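Local coordinates for protein bifunctional cytochrome P450/NADPH--P450 reductase (Deinococcus aerius, PDB 7F3H) that probably hydroxylates its substrates at a haem iron with electrons from NADPH, as a self-sufficient cytochrome P450 fused to its reductase, at residues A[183-187]-A[204-208]. Numbering follows the deposited sequence.
Sequences AMHHT and ADRAY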
loop_
_atom_site.group_PDB
_atom_site.type_symbol
_atom_site.label_atom_id
_atom_site.label_comp_id
_atom_site.label_asym_id
_atom_site.label_seq_id
_atom_site.Cartn_x
_atom_site.Cartn_y
_atom_site.Cartn_z
ATOM N N ALA A 183 3.819 -15.412 7.896
ATOM C CA ALA A 183 5.170 -15.013 7.487
ATOM C C ALA A 183 5.332 -13.499 7.540
ATOM O O ALA A 183 6.378 -13.001 7.971
ATOM C CB ALA A 183 5.520 -15.563 6.094
ATOM N N MET A 184 4.334 -12.749 7.040
ATOM C CA MET A 184 4.377 -11.280 7.094
ATOM C C MET A 184 4.502 -10.781 8.533
ATOM O O MET A 184 5.368 -9.941 8.858
ATOM C CB MET A 184 3.133 -10.707 6.423
ATOM C CG MET A 184 3.164 -10.842 4.891
ATOM S SD MET A 184 4.460 -9.795 4.199
ATOM C CE MET A 184 3.484 -8.309 3.886
ATOM N N HIS A 185 3.639 -11.284 9.417
ATOM C CA HIS A 185 3.729 -10.894 10.818
ATOM C C HIS A 185 5.115 -11.199 11.400
ATOM O O HIS A 185 5.738 -10.349 12.062
ATOM C CB HIS A 185 2.644 -11.606 11.621
ATOM C CG HIS A 185 2.690 -11.297 13.081
ATOM N ND1 HIS A 185 2.212 -10.114 13.610
ATOM C CD2 HIS A 185 3.213 -11.992 14.121
ATOM C CE1 HIS A 185 2.399 -10.114 14.920
ATOM N NE2 HIS A 185 3.010 -11.238 15.253
ATOM N N HIS A 186 5.620 -12.410 11.154
ATOM C CA HIS A 186 6.917 -12.781 11.711
ATOM C C HIS A 186 8.038 -11.929 11.126
ATOM O O HIS A 186 9.005 -11.597 11.828
ATOM C CB HIS A 186 7.180 -14.268 11.474
ATOM C CG HIS A 186 8.296 -14.807 12.300
ATOM N ND1 HIS A 186 9.545 -15.069 11.783
ATOM C CD2 HIS A 186 8.367 -15.080 13.625
ATOM C CE1 HIS A 186 10.328 -15.515 12.748
ATOM N NE2 HIS A 186 9.637 -15.532 13.875
ATOM N N THR A 187 7.906 -11.548 9.851
ATOM C CA THR A 187 8.909 -10.699 9.219
ATOM C C THR A 187 9.015 -9.363 9.932
ATOM O O THR A 187 10.126 -8.893 10.207
ATOM C CB THR A 187 8.561 -10.482 7.738
ATOM O OG1 THR A 187 8.859 -11.658 6.972
ATOM C CG2 THR A 187 9.299 -9.286 7.169
ATOM N N ALA A 204 9.728 -20.893 16.216
ATOM C CA ALA A 204 8.993 -19.944 15.388
ATOM C C ALA A 204 9.750 -19.625 14.105
ATOM O O ALA A 204 9.139 -19.536 13.037
ATOM C CB ALA A 204 8.693 -18.672 16.176
ATOM N N ASP A 205 11.081 -19.490 14.174
ATOM C CA ASP A 205 11.867 -19.328 12.945
ATOM C C ASP A 205 11.733 -20.550 12.025
ATOM O O ASP A 205 11.639 -20.407 10.791
ATOM C CB ASP A 205 13.348 -19.067 13.264
ATOM C CG ASP A 205 13.595 -17.674 13.843
ATOM O OD1 ASP A 205 12.950 -16.710 13.388
ATOM O OD2 ASP A 205 14.453 -17.540 14.747
ATOM N N ARG A 206 11.747 -21.759 12.603
ATOM C CA ARG A 206 11.631 -22.965 11.780
ATOM C C ARG A 206 10.299 -22.995 11.060
ATOM O O ARG A 206 10.227 -23.255 9.853
ATOM C CB ARG A 206 11.771 -24.233 12.621
ATOM C CG ARG A 206 13.077 -24.432 13.318
ATOM C CD ARG A 206 13.150 -25.870 13.824
ATOM N NE ARG A 206 14.085 -26.035 14.924
ATOM C CZ ARG A 206 13.718 -26.227 16.185
ATOM N NH1 ARG A 206 12.420 -26.289 16.520
ATOM N NH2 ARG A 206 14.656 -26.358 17.115
ATOM N N ALA A 207 9.223 -22.743 11.795
ATOM C CA ALA A 207 7.918 -22.678 11.151
ATOM C C ALA A 207 7.849 -21.537 10.124
ATOM O O ALA A 207 7.171 -21.659 9.104
ATOM C CB ALA A 207 6.835 -22.557 12.220
ATOM N N TYR A 208 8.571 -20.442 10.351
ATOM C CA TYR A 208 8.534 -19.330 9.402
ATOM C C TYR A 208 9.133 -19.748 8.064
ATOM O O TYR A 208 8.468 -19.659 7.021
ATOM C CB TYR A 208 9.250 -18.131 10.040
ATOM C CG TYR A 208 9.653 -16.963 9.183
ATOM C CD1 TYR A 208 8.717 -16.009 8.742
ATOM C CD2 TYR A 208 10.997 -16.753 8.886
ATOM C CE1 TYR A 208 9.124 -14.903 7.975
ATOM C CE2 TYR A 208 11.410 -15.652 8.119
ATOM C CZ TYR A 208 10.474 -14.734 7.677
ATOM O OH TYR A 208 10.930 -13.662 6.942
#
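The two segments, 183-187 and 204-208, come closest at Ala183 and Tyr208, whose CA atoms lie 5.8 Å apart; their axes are 10.6 Å apart and run roughly antiparallel at 134°. Tyr208 and His186 contribute most of the surface buried between them. With CG anti to the backbone N (chi1 166°), the phenol of Tyr208 reaches across to the other helix and passes between Ala183 and His186. Its OH donates a hydrogen bond of 2.9 Å to Thr187 OG1. That hydroxyl in turn donates to Ala183 O, one helical turn back, from above the carbonyl plane, while Thr187 N reaches the same oxygen from the opposite face. A short relay thus runs from the phenol through the threonine into the backbone. Ala183 O also lies at the ring edge, in plane, near CE1, and Ala183 CB packs on the same carbon at 4.1 Å. Over one face of the phenol sits His186 ND1, displaced toward the rim beside CG; the two rings meet obliquely, centroids 4.6 Å apart and planes at 46°. The far end of the imidazole turns to the other helix, with Asp205 OD1 at its edge near CE1, the carboxylate standing steeply to the ring, and Ala204 CB 4.0 Å from NE2. A leucine in place of Tyr208 would probably leave Thr187 OG1 without its donor from the second helix and His186 without the aromatic face beneath it. Asn84 also hydrogen-bonds Tyr208 OH, and Leu85 of the same helix 80-86 touches Ala183, Thr187 and Tyr208, so that this helix packs against both members of the pair 175-190 and 199-227, consistent with the F and G helices of the P450 fold.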